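Local coordinates for putative exported protein (Bacteroides fragilis, PDB 4RAA), which is of unknown function, but adopts a six-bladed beta-propeller fold and is probably exported, perhaps as a lipoprotein, at residues S146-Y149 with L154-F157; K175-G180 with T200-T205; K235-N238 with N243-Y246; Y256-E261 with F267-K272. All coordinates share one frame; numbering follows the deposited sequence.

Contacts 1 to 3 follow one another through a loop-rich region at one end of the propeller, and contact 4 lies closer to the centre of the chain. Contact 1 meets contact 2, their centres 11 Å apart, through the salt bridge of Asp-156 OD1 and Lys-178 NZ (2.9 Å). Contact 2 passes the packing on to contact 3, where Phe-177 CE2 lies 3.5 Å from Tyr-244 CE2 and Phe-202 also reaches Tyr-244. It meets contact 4 as well: Tyr-257 OH probably bonds Thr-200 O at 2.9 Å. Contacts 3 and 4 do not touch, with nearest atoms about 7 Å apart, although helix 245-250 is followed in the chain by strand 254-261.

Contact 1. Residues S146-Y149 with L154-F157; sequences SREY and LSDF
Ser-146 and Leu-154 form the tight part of this contact, in which an irregular piece of chain leaving a strand folds back on a short 3-10 turn. The Ser-146 hydroxyl donates to Leu-154 O, with OG and O 2.7 Å apart; it comes from above the carbonyl plane, 51° out of it. With chi1 at 166°, OG is swung opposite the backbone N and reaches into the 3-10 turn, where the same carbonyl also receives a weak bond from Phe-157 N. The leucine lies against the serine: Leu-154 CG is 3.4 Å from Ser-146 OG, and Leu-154 CD1 is 3.7 Å from Ser-146 CB. One step along, the backbones draw close, and Ser-155 CA makes a bent CA-H...O contact with Glu-148 O at 3.4 Å. Ser-155 OG rests on Glu-148 CB, also at 3.4 Å. Towards solvent the fit slackens. The extended Glu-148 chain crosses Leu-154 at about a right angle, with OE1 4.2 Å from Leu-154 CB, and this carboxylate oxygen is held by Ser-152 OG within the loop; Tyr-149 lies exposed at the margin. Both segments belong to the connection from strand 142-145 to strand 157-162 of one propeller blade. Ser-146 continues the backbone pairing of these strands to Tyr-158, Leu-154 packs on Phe-129, and Lys-175, just beyond strand 168-174, bonds the carbonyls of Glu-148 and Phe-157.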
loop_
_atom_site.group_PDB
_atom_site.type_symbol
_atom_site.label_atom_id
_atom_site.label_comp_id
_atom_site.label_asym_id
_atom_site.label_seq_id
_atom_site.Cartn_x
_atom_site.Cartn_y
_atom_site.Cartn_z
ATOM N N SER A 146 -11.643 -3.214 15.067
ATOM C CA SER A 146 -12.734 -2.969 14.100
ATOM C C SER A 146 -13.679 -1.853 14.566
ATOM O O SER A 146 -14.473 -2.074 15.477
ATOM C CB SER A 146 -13.546 -4.256 13.870
ATOM O OG SER A 146 -14.783 -3.995 13.208
ATOM N N ARG A 147 -13.609 -0.686 13.921
ATOM C CA ARG A 147 -14.508 0.454 14.213
ATOM C C ARG A 147 -15.692 0.520 13.215
ATOM O O ARG A 147 -16.026 1.601 12.709
ATOM C CB ARG A 147 -13.728 1.783 14.240
ATOM C CG ARG A 147 -12.653 1.842 15.309
ATOM C CD ARG A 147 -12.212 3.261 15.658
ATOM N NE ARG A 147 -13.235 4.024 16.405
ATOM C CZ ARG A 147 -14.106 4.917 15.907
ATOM N NH1 ARG A 147 -14.132 5.231 14.604
ATOM N NH2 ARG A 147 -14.975 5.522 16.733
ATOM N N GLU A 148 -16.328 -0.629 12.955
ATOM C CA GLU A 148 -17.478 -0.726 12.050
ATOM C C GLU A 148 -18.720 -1.241 12.782
ATOM O O GLU A 148 -18.619 -2.041 13.715
ATOM C CB GLU A 148 -17.174 -1.620 10.836
ATOM C CG GLU A 148 -16.123 -1.042 9.894
ATOM C CD GLU A 148 -16.058 -1.690 8.510
ATOM O OE1 GLU A 148 -16.892 -2.566 8.175
ATOM O OE2 GLU A 148 -15.162 -1.292 7.730
ATOM N N TYR A 149 -19.883 -0.771 12.323
ATOM C CA TYR A 149 -21.219 -1.113 12.880
ATOM C C TYR A 149 -22.325 -1.315 11.805
ATOM O O TYR A 149 -23.502 -1.473 12.148
ATOM C CB TYR A 149 -21.637 -0.012 13.877
ATOM C CG TYR A 149 -21.500 1.386 13.322
ATOM C CD1 TYR A 149 -20.276 2.069 13.403
ATOM C CD2 TYR A 149 -22.574 2.025 12.686
ATOM C CE1 TYR A 149 -20.125 3.354 12.876
ATOM C CE2 TYR A 149 -22.438 3.315 12.162
ATOM C CZ TYR A 149 -21.212 3.978 12.261
ATOM O OH TYR A 149 -21.058 5.246 11.754
ATOM N N LEU A 154 -17.089 -7.643 9.237
ATOM C CA LEU A 154 -16.164 -7.021 10.183
ATOM C C LEU A 154 -16.869 -6.201 11.286
ATOM O O LEU A 154 -16.316 -6.036 12.377
ATOM C CB LEU A 154 -15.154 -6.152 9.418
ATOM C CG LEU A 154 -14.023 -5.481 10.190
ATOM C CD1 LEU A 154 -13.183 -6.487 10.957
ATOM C CD2 LEU A 154 -13.157 -4.702 9.231
ATOM N N SER A 155 -18.074 -5.697 10.995
ATOM C CA SER A 155 -18.899 -4.962 11.971
ATOM C C SER A 155 -19.406 -5.817 13.141
ATOM O O SER A 155 -19.834 -5.252 14.135
ATOM C CB SER A 155 -20.122 -4.337 11.292
ATOM O OG SER A 155 -19.767 -3.660 10.101
ATOM N N ASP A 156 -19.411 -7.152 12.993
ATOM C CA ASP A 156 -19.840 -8.107 14.043
ATOM C C ASP A 156 -18.704 -8.629 14.946
ATOM O O ASP A 156 -18.909 -9.575 15.722
ATOM C CB ASP A 156 -20.568 -9.308 13.404
ATOM C CG ASP A 156 -21.842 -8.915 12.668
ATOM O OD1 ASP A 156 -22.522 -7.942 13.071
ATOM O OD2 ASP A 156 -22.181 -9.619 11.692
ATOM N N PHE A 157 -17.517 -8.029 14.846
ATOM C CA PHE A 157 -16.366 -8.396 15.674
ATOM C C PHE A 157 -15.679 -7.149 16.211
ATOM O O PHE A 157 -15.814 -6.060 15.636
ATOM C CB PHE A 157 -15.376 -9.231 14.873
ATOM C CG PHE A 157 -15.880 -10.593 14.515
ATOM C CD1 PHE A 157 -16.593 -10.806 13.330
ATOM C CD2 PHE A 157 -15.620 -11.689 15.343
ATOM C CE1 PHE A 157 -17.046 -12.086 12.984
ATOM C CE2 PHE A 157 -16.073 -12.973 15.003
ATOM C CZ PHE A 157 -16.787 -13.172 13.822
#

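Contact 2. Residues K175-G180 with T200-T205; sequences KEFKSG and TPFDLT
The tight turn of a beta hairpin, between strands 195-200 and 203-210, here meets the loop that follows strand 168-174. The turn is type I, from Thr-200 to Asp-203, and it carries at its third position Phe-202, whose side chain leaves the backbone toward Phe-177 of the loop. The two side chains cross obliquely. Phe-177 CD2 and Phe-202 CE2 approach to 3.9 Å, while the ring centroids stay 5.9 Å apart and the planes stand at 86°, nearly perpendicular. Phe-177 reaches across because its CG lies opposite the backbone N (chi1 179°), which directs the ring at the turn. Pro-201 covers one face of the Phe-202 ring, its CB 4.0 Å from the plane over the ring centre. In the beta-propeller the loop leads out of one four-stranded blade and on towards the next, whose hairpin supplies Phe-202; the aromatic pair thus bridges successive blades. Leu-230 and Asn-234 of helix 230-237 and the ring of Tyr-244 lie against Phe-177, and Tyr-158 and Thr-183 against Phe-202. Past the turn the chain is pinned within itself around Leu-204, the centre of an inverse gamma turn. There Thr-205 N donates to Asp-203 O at 2.7 Å, and Thr-205 OG1 donates to Asp-203 OD1 at 2.9 Å from the syn side, tilted 33° from the carboxylate plane, while Asp-203 OD2 bonds Tyr-207 OH.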
loop_
_atom_site.group_PDB
_atom_site.type_symbol
_atom_site.label_atom_id
_atom_site.label_comp_id
_atom_site.label_asym_id
_atom_site.label_seq_id
_atom_site.Cartn_x
_atom_site.Cartn_y
_atom_site.Cartn_z
ATOM N N LYS A 175 -18.907 -9.184 18.874
ATOM C CA LYS A 175 -19.421 -7.873 19.320
ATOM C C LYS A 175 -20.953 -7.877 19.260
ATOM O O LYS A 175 -21.537 -7.771 18.175
ATOM C CB LYS A 175 -18.828 -6.765 18.442
ATOM C CG LYS A 175 -19.312 -5.336 18.719
ATOM C CD LYS A 175 -18.386 -4.277 18.122
ATOM C CE LYS A 175 -18.413 -4.260 16.604
ATOM N NZ LYS A 175 -17.342 -3.468 15.934
ATOM N N GLU A 176 -21.589 -8.001 20.427
ATOM C CA GLU A 176 -23.052 -8.076 20.522
ATOM C C GLU A 176 -23.689 -6.700 20.376
ATOM O O GLU A 176 -24.585 -6.511 19.553
ATOM C CB GLU A 176 -23.491 -8.703 21.846
ATOM C CG GLU A 176 -22.921 -10.092 22.099
ATOM C CD GLU A 176 -23.519 -10.773 23.326
ATOM O OE1 GLU A 176 -24.769 -10.831 23.442
ATOM O OE2 GLU A 176 -22.736 -11.291 24.157
ATOM N N PHE A 177 -23.240 -5.754 21.199
ATOM C CA PHE A 177 -23.733 -4.376 21.154
ATOM C C PHE A 177 -22.987 -3.649 20.043
ATOM O O PHE A 177 -21.760 -3.505 20.123
ATOM C CB PHE A 177 -23.520 -3.646 22.482
ATOM C CG PHE A 177 -23.994 -2.227 22.452
ATOM C CD1 PHE A 177 -25.360 -1.941 22.435
ATOM C CD2 PHE A 177 -23.086 -1.176 22.388
ATOM C CE1 PHE A 177 -25.812 -0.632 22.373
ATOM C CE2 PHE A 177 -23.530 0.137 22.335
ATOM C CZ PHE A 177 -24.895 0.414 22.334
ATOM N N LYS A 178 -23.729 -3.211 19.018
ATOM C CA LYS A 178 -23.164 -2.491 17.870
ATOM C C LYS A 178 -23.673 -1.058 17.851
ATOM O O LYS A 178 -24.880 -0.825 17.981
ATOM C CB LYS A 178 -23.507 -3.186 16.550
ATOM C CG LYS A 178 -22.901 -4.579 16.401
ATOM C CD LYS A 178 -22.971 -5.099 14.967
ATOM C CE LYS A 178 -24.393 -5.310 14.458
ATOM N NZ LYS A 178 -24.396 -5.792 13.047
ATOM N N SER A 179 -22.744 -0.113 17.686
ATOM C CA SER A 179 -23.059 1.311 17.652
ATOM C C SER A 179 -21.952 2.132 17.007
ATOM O O SER A 179 -20.797 1.688 16.913
ATOM C CB SER A 179 -23.291 1.838 19.079
ATOM O OG SER A 179 -23.561 3.235 19.103
ATOM N N GLY A 180 -22.338 3.330 16.565
ATOM C CA GLY A 180 -21.409 4.318 16.032
ATOM C C GLY A 180 -20.634 5.012 17.135
ATOM O O GLY A 180 -19.542 5.534 16.880
ATOM N N THR A 200 -12.209 -4.948 25.581
ATOM C CA THR A 200 -13.378 -4.175 25.139
ATOM C C THR A 200 -14.031 -3.414 26.292
ATOM O O THR A 200 -13.823 -3.768 27.456
ATOM C CB THR A 200 -14.421 -5.098 24.491
ATOM O OG1 THR A 200 -14.923 -6.017 25.459
ATOM C CG2 THR A 200 -13.814 -5.869 23.323
ATOM N N PRO A 201 -14.844 -2.379 25.975
ATOM C CA PRO A 201 -15.435 -1.610 27.079
ATOM C C PRO A 201 -16.496 -2.297 27.929
ATOM O O PRO A 201 -16.730 -1.804 29.033
ATOM C CB PRO A 201 -16.039 -0.371 26.386
ATOM C CG PRO A 201 -15.648 -0.459 24.948
ATOM C CD PRO A 201 -15.323 -1.887 24.668
ATOM N N PHE A 202 -17.106 -3.395 27.450
ATOM C CA PHE A 202 -18.217 -4.074 28.167
ATOM C C PHE A 202 -17.913 -5.529 28.520
ATOM O O PHE A 202 -18.807 -6.383 28.526
ATOM C CB PHE A 202 -19.519 -3.965 27.351
ATOM C CG PHE A 202 -19.748 -2.597 26.769
ATOM C CD1 PHE A 202 -19.824 -1.488 27.599
ATOM C CD2 PHE A 202 -19.869 -2.408 25.392
ATOM C CE1 PHE A 202 -20.016 -0.210 27.074
ATOM C CE2 PHE A 202 -20.063 -1.137 24.860
ATOM C CZ PHE A 202 -20.138 -0.035 25.701
ATOM N N ASP A 203 -16.653 -5.786 28.860
ATOM C CA ASP A 203 -16.173 -7.123 29.238
ATOM C C ASP A 203 -14.878 -6.948 30.042
ATOM O O ASP A 203 -13.810 -6.726 29.459
ATOM C CB ASP A 203 -15.961 -7.982 27.972
ATOM C CG ASP A 203 -15.423 -9.382 28.257
ATOM O OD1 ASP A 203 -15.315 -9.803 29.422
ATOM O OD2 ASP A 203 -15.093 -10.068 27.273
ATOM N N LEU A 204 -14.978 -7.063 31.368
ATOM C CA LEU A 204 -13.828 -6.901 32.271
ATOM C C LEU A 204 -12.910 -8.115 32.200
ATOM O O LEU A 204 -12.776 -8.877 33.162
ATOM C CB LEU A 204 -14.292 -6.650 33.709
ATOM C CG LEU A 204 -15.035 -5.339 33.935
ATOM C CD1 LEU A 204 -15.648 -5.323 35.332
ATOM C CD2 LEU A 204 -14.122 -4.133 33.708
ATOM N N THR A 205 -12.278 -8.267 31.039
ATOM C CA THR A 205 -11.390 -9.380 30.737
ATOM C C THR A 205 -10.345 -8.915 29.730
ATOM O O THR A 205 -10.680 -8.214 28.773
ATOM C CB THR A 205 -12.155 -10.588 30.143
ATOM O OG1 THR A 205 -13.242 -10.958 31.001
ATOM C CG2 THR A 205 -11.229 -11.804 29.962
#

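Contact 3. Residues K235-N238 with N243-Y246; sequences KTSN and NYLY
This is a helix-loop-helix junction: helix 230-237 ends against the start of helix 245-250, in the helical connection between strand 213-222 of one propeller sheet and strand 254-261 of another. The first helix closes in a Schellman motif, with Asn-238 at positive phi (52°). Across the junction Thr-236 and Ser-237 pack against CB and one ring edge of Tyr-244. Thr-236 OG1 stands 3.5 Å from Tyr-244 CB, the two side chains crossing at about a right angle, and Thr-236 O receives a bent CA-H contact from Tyr-244 CA at 3.4 Å. The threonine hydroxyl is itself bonded back to Phe-232 O within the helix. Ser-237 meets the ring from the side: its OG lies at the edge, near the ring plane, 3.7 Å from CD2, and bonds Ser-242 O in the connecting loop. Tyr-244 CG sits between the backbone N and the carbonyl carbon (chi1 58°); CB and the CD2 edge meet the helix end, while the hydroxyl end leads away to Tyr-181 O. Entry into the second helix is capped by Asn-243, whose OD1 accepts from Leu-245 N at 3.1 Å, the donor standing 52° above the amide carbonyl plane.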
loop_
_atom_site.group_PDB
_atom_site.type_symbol
_atom_site.label_atom_id
_atom_site.label_comp_id
_atom_site.label_asym_id
_atom_site.label_seq_id
_atom_site.Cartn_x
_atom_site.Cartn_y
_atom_site.Cartn_z
ATOM N N LYS A 235 -31.213 -0.069 25.567
ATOM C CA LYS A 235 -32.301 0.832 25.984
ATOM C C LYS A 235 -31.857 2.301 25.894
ATOM O O LYS A 235 -32.563 3.126 25.309
ATOM C CB LYS A 235 -32.816 0.477 27.399
ATOM C CG LYS A 235 -33.847 1.429 28.029
ATOM C CD LYS A 235 -35.066 1.699 27.143
ATOM C CE LYS A 235 -35.960 2.819 27.665
ATOM N NZ LYS A 235 -36.665 2.449 28.918
ATOM N N THR A 236 -30.684 2.608 26.452
ATOM C CA THR A 236 -30.121 3.972 26.434
ATOM C C THR A 236 -29.482 4.403 25.094
ATOM O O THR A 236 -29.064 5.552 24.969
ATOM C CB THR A 236 -29.093 4.163 27.572
ATOM O OG1 THR A 236 -28.037 3.202 27.443
ATOM C CG2 THR A 236 -29.767 3.991 28.925
ATOM N N SER A 237 -29.399 3.498 24.116
ATOM C CA SER A 237 -28.821 3.781 22.800
ATOM C C SER A 237 -29.788 3.621 21.618
ATOM O O SER A 237 -29.366 3.837 20.479
ATOM C CB SER A 237 -27.639 2.840 22.577
ATOM O OG SER A 237 -26.893 3.221 21.441
ATOM N N ASN A 238 -31.055 3.264 21.871
ATOM C CA ASN A 238 -32.046 2.984 20.819
ATOM C C ASN A 238 -31.487 1.961 19.814
ATOM O O ASN A 238 -31.470 2.204 18.605
ATOM C CB ASN A 238 -32.517 4.273 20.102
ATOM C CG ASN A 238 -33.212 5.277 21.025
ATOM O OD1 ASN A 238 -33.231 6.469 20.728
ATOM N ND2 ASN A 238 -33.803 4.811 22.120
ATOM N N ASN A 243 -26.500 8.215 21.229
ATOM C CA ASN A 243 -25.355 8.254 22.137
ATOM C C ASN A 243 -25.762 7.998 23.595
ATOM O O ASN A 243 -26.269 8.875 24.284
ATOM C CB ASN A 243 -24.578 9.574 22.018
ATOM C CG ASN A 243 -23.193 9.527 22.682
ATOM O OD1 ASN A 243 -22.754 8.504 23.225
ATOM N ND2 ASN A 243 -22.489 10.651 22.626
ATOM N N TYR A 244 -25.557 6.757 24.016
ATOM C CA TYR A 244 -25.743 6.277 25.403
ATOM C C TYR A 244 -24.794 6.858 26.454
ATOM O O TYR A 244 -25.093 6.769 27.643
ATOM C CB TYR A 244 -25.564 4.742 25.457
ATOM C CG TYR A 244 -24.205 4.250 24.959
ATOM C CD1 TYR A 244 -23.097 4.160 25.823
ATOM C CD2 TYR A 244 -24.018 3.893 23.608
ATOM C CE1 TYR A 244 -21.854 3.731 25.355
ATOM C CE2 TYR A 244 -22.780 3.460 23.139
ATOM C CZ TYR A 244 -21.707 3.373 24.010
ATOM O OH TYR A 244 -20.495 2.935 23.535
ATOM N N LEU A 245 -23.638 7.377 26.026
ATOM C CA LEU A 245 -22.595 7.916 26.927
ATOM C C LEU A 245 -23.087 8.835 28.051
ATOM O O LEU A 245 -22.537 8.787 29.150
ATOM C CB LEU A 245 -21.500 8.632 26.120
ATOM C CG LEU A 245 -20.270 9.191 26.855
ATOM C CD1 LEU A 245 -19.507 8.080 27.574
ATOM C CD2 LEU A 245 -19.365 9.920 25.866
ATOM N N TYR A 246 -24.104 9.658 27.779
ATOM C CA TYR A 246 -24.668 10.557 28.810
ATOM C C TYR A 246 -25.373 9.742 29.870
ATOM O O TYR A 246 -25.103 9.940 31.049
ATOM C CB TYR A 246 -25.634 11.628 28.263
ATOM C CG TYR A 246 -26.283 12.473 29.377
ATOM C CD1 TYR A 246 -25.555 13.469 30.063
ATOM C CD2 TYR A 246 -27.622 12.259 29.765
ATOM C CE1 TYR A 246 -26.139 14.220 31.082
ATOM C CE2 TYR A 246 -28.214 13.010 30.782
ATOM C CZ TYR A 246 -27.471 13.984 31.433
ATOM O OH TYR A 246 -28.057 14.728 32.426
#

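Contact 4. Residues Y256-E261 with F267-K272; sequences YYCVEE and FVCYMK
Val-268 CG1 rests over the notch between Val-259 CG2, 4.2 Å away, and Tyr-257 CD2, 4.3 Å away, on one face of this antiparallel hairpin. The two valines lie side by side. At the next non-hydrogen-bonded pair Tyr-257 and Tyr-270 touch at their roots, CB to CB at 3.6 Å. Both turn CG between the backbone N and the carbonyl carbon (chi1 86° and 64°), and their ring ends lead away, Tyr-257 OH to Thr-200 O and Tyr-270 OH to Asn-290 OD1. The opposite face carries Cys-258, Cys-269, Tyr-256, Met-271 (a selenomethionine), Glu-260 and Phe-267. There Cys-258 SG, in one of two conformers, lies 3.7 Å from Cys-269 CB, and Tyr-256 CB 4.2 Å from Met-271 CB. The backbones are stitched, among other bonds, by Glu-260 N to Phe-267 O (3.1 Å, 174° at the hydrogen) and Cys-258 N to Cys-269 O at 2.8 Å. These strands are the first two of a four-stranded meander, the blade form of a propeller. Strand 254-261 is outermost in its sheet within this chain, with Tyr-257 and Val-259 laid on Leu-204 and Ile-206 of strand 203-210 in the neighbouring sheet, while strand 275-282 pairs with the far side of strand 265-272.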
loop_
_atom_site.group_PDB
_atom_site.type_symbol
_atom_site.label_atom_id
_atom_site.label_comp_id
_atom_site.label_asym_id
_atom_site.label_seq_id
_atom_site.Cartn_x
_atom_site.Cartn_y
_atom_site.Cartn_z
ATOM N N TYR A 256 -16.062 4.189 31.882
ATOM C CA TYR A 256 -14.865 4.031 31.041
ATOM C C TYR A 256 -13.829 3.253 31.844
ATOM O O TYR A 256 -13.883 3.276 33.069
ATOM C CB TYR A 256 -14.316 5.433 30.710
ATOM C CG TYR A 256 -12.878 5.560 30.170
ATOM C CD1 TYR A 256 -11.763 5.569 31.028
ATOM C CD2 TYR A 256 -12.636 5.749 28.803
ATOM C CE1 TYR A 256 -10.464 5.714 30.530
ATOM C CE2 TYR A 256 -11.340 5.895 28.296
ATOM C CZ TYR A 256 -10.263 5.884 29.161
ATOM O OH TYR A 256 -9.003 6.031 28.639
ATOM N N TYR A 257 -12.920 2.547 31.169
ATOM C CA TYR A 257 -11.779 1.913 31.852
ATOM C C TYR A 257 -10.647 1.636 30.879
ATOM O O TYR A 257 -10.916 1.165 29.778
ATOM C CB TYR A 257 -12.163 0.628 32.629
ATOM C CG TYR A 257 -12.182 -0.679 31.847
ATOM C CD1 TYR A 257 -13.305 -1.067 31.098
ATOM C CD2 TYR A 257 -11.067 -1.542 31.868
ATOM C CE1 TYR A 257 -13.308 -2.271 30.384
ATOM C CE2 TYR A 257 -11.064 -2.747 31.164
ATOM C CZ TYR A 257 -12.185 -3.108 30.428
ATOM O OH TYR A 257 -12.181 -4.281 29.753
ATOM N N CYS A 258 -9.412 1.978 31.273
ATOM C CA CYS A 258 -8.222 1.703 30.454
ATOM C C CYS A 258 -7.263 0.858 31.289
ATOM O O CYS A 258 -7.274 0.933 32.511
ATOM C CB CYS A 258 -7.563 2.995 29.954
ATOM S SG CYS A 258 -6.578 3.907 31.154
ATOM N N VAL A 259 -6.457 0.040 30.622
ATOM C CA VAL A 259 -5.494 -0.843 31.290
ATOM C C VAL A 259 -4.108 -0.691 30.663
ATOM O O VAL A 259 -3.969 -0.634 29.421
ATOM C CB VAL A 259 -5.882 -2.351 31.197
ATOM C CG1 VAL A 259 -4.873 -3.226 31.953
ATOM C CG2 VAL A 259 -7.295 -2.601 31.722
ATOM N N GLU A 260 -3.119 -0.596 31.554
ATOM C CA GLU A 260 -1.707 -0.579 31.162
ATOM C C GLU A 260 -1.030 -1.659 32.001
ATOM O O GLU A 260 -1.212 -1.741 33.217
ATOM C CB GLU A 260 -1.050 0.794 31.317
ATOM C CG GLU A 260 0.430 0.818 30.912
ATOM C CD GLU A 260 0.735 0.119 29.579
ATOM O OE1 GLU A 260 -0.068 0.220 28.617
ATOM O OE2 GLU A 260 1.808 -0.520 29.485
ATOM N N GLU A 261 -0.275 -2.522 31.330
ATOM C CA GLU A 261 0.388 -3.646 31.990
ATOM C C GLU A 261 1.899 -3.611 31.751
ATOM O O GLU A 261 2.350 -3.146 30.704
ATOM C CB GLU A 261 -0.227 -4.962 31.480
ATOM C CG GLU A 261 0.017 -6.155 32.405
ATOM C CD GLU A 261 -0.597 -7.470 31.936
ATOM O OE1 GLU A 261 -1.542 -7.502 31.115
ATOM O OE2 GLU A 261 -0.132 -8.516 32.426
ATOM N N PHE A 267 -1.981 -1.369 36.090
ATOM C CA PHE A 267 -2.786 -0.200 36.508
ATOM C C PHE A 267 -4.076 -0.178 35.704
ATOM O O PHE A 267 -4.051 -0.413 34.485
ATOM C CB PHE A 267 -2.041 1.112 36.241
ATOM C CG PHE A 267 -0.950 1.451 37.230
ATOM C CD1 PHE A 267 -0.245 0.485 37.964
ATOM C CD2 PHE A 267 -0.546 2.781 37.343
ATOM C CE1 PHE A 267 0.766 0.859 38.842
ATOM C CE2 PHE A 267 0.478 3.152 38.208
ATOM C CZ PHE A 267 1.134 2.191 38.960
ATOM N N VAL A 268 -5.183 0.129 36.382
ATOM C CA VAL A 268 -6.508 0.185 35.766
ATOM C C VAL A 268 -7.180 1.516 36.110
ATOM O O VAL A 268 -7.658 1.688 37.229
ATOM C CB VAL A 268 -7.416 -0.985 36.239
ATOM C CG1 VAL A 268 -8.654 -1.093 35.351
ATOM C CG2 VAL A 268 -6.659 -2.310 36.238
ATOM N N CYS A 269 -7.183 2.466 35.177
ATOM C CA CYS A 269 -7.921 3.720 35.376
ATOM C C CYS A 269 -9.329 3.455 34.913
ATOM O O CYS A 269 -9.519 2.719 33.946
ATOM C CB CYS A 269 -7.345 4.880 34.588
ATOM S SG CYS A 269 -5.680 5.285 35.107
ATOM N N TYR A 270 -10.300 4.026 35.617
ATOM C CA TYR A 270 -11.711 3.882 35.271
ATOM C C TYR A 270 -12.580 5.026 35.815
ATOM O O TYR A 270 -12.107 5.843 36.602
ATOM C CB TYR A 270 -12.242 2.508 35.723
ATOM C CG TYR A 270 -12.239 2.255 37.213
ATOM C CD1 TYR A 270 -11.117 1.728 37.856
ATOM C CD2 TYR A 270 -13.379 2.515 37.988
ATOM C CE1 TYR A 270 -11.118 1.490 39.236
ATOM C CE2 TYR A 270 -13.394 2.276 39.368
ATOM C CZ TYR A 270 -12.267 1.755 39.985
ATOM O OH TYR A 270 -12.287 1.520 41.334
HETATM N N MSE A 271 -13.836 5.068 35.372
HETATM C CA MSE A 271 -14.802 6.086 35.787
HETATM C C MSE A 271 -16.043 5.452 36.357
HETATM O O MSE A 271 -16.489 4.402 35.881
HETATM C CB MSE A 271 -15.103 6.940 34.577
HETATM C CG MSE A 271 -13.896 7.804 34.208
HETATM SE SE MSE A 271 -14.561 9.615 33.846
HETATM C CE MSE A 271 -13.514 9.810 32.176
ATOM N N LYS A 272 -16.597 6.095 37.389
ATOM C CA LYS A 272 -17.769 5.598 38.116
ATOM C C LYS A 272 -18.409 6.761 38.857
ATOM O O LYS A 272 -17.695 7.521 39.517
ATOM C CB LYS A 272 -17.338 4.529 39.134
ATOM C CG LYS A 272 -18.478 3.821 39.875
ATOM C CD LYS A 272 -18.015 3.032 41.101
ATOM C CE LYS A 272 -17.596 3.906 42.279
ATOM N NZ LYS A 272 -17.360 3.091 43.504
#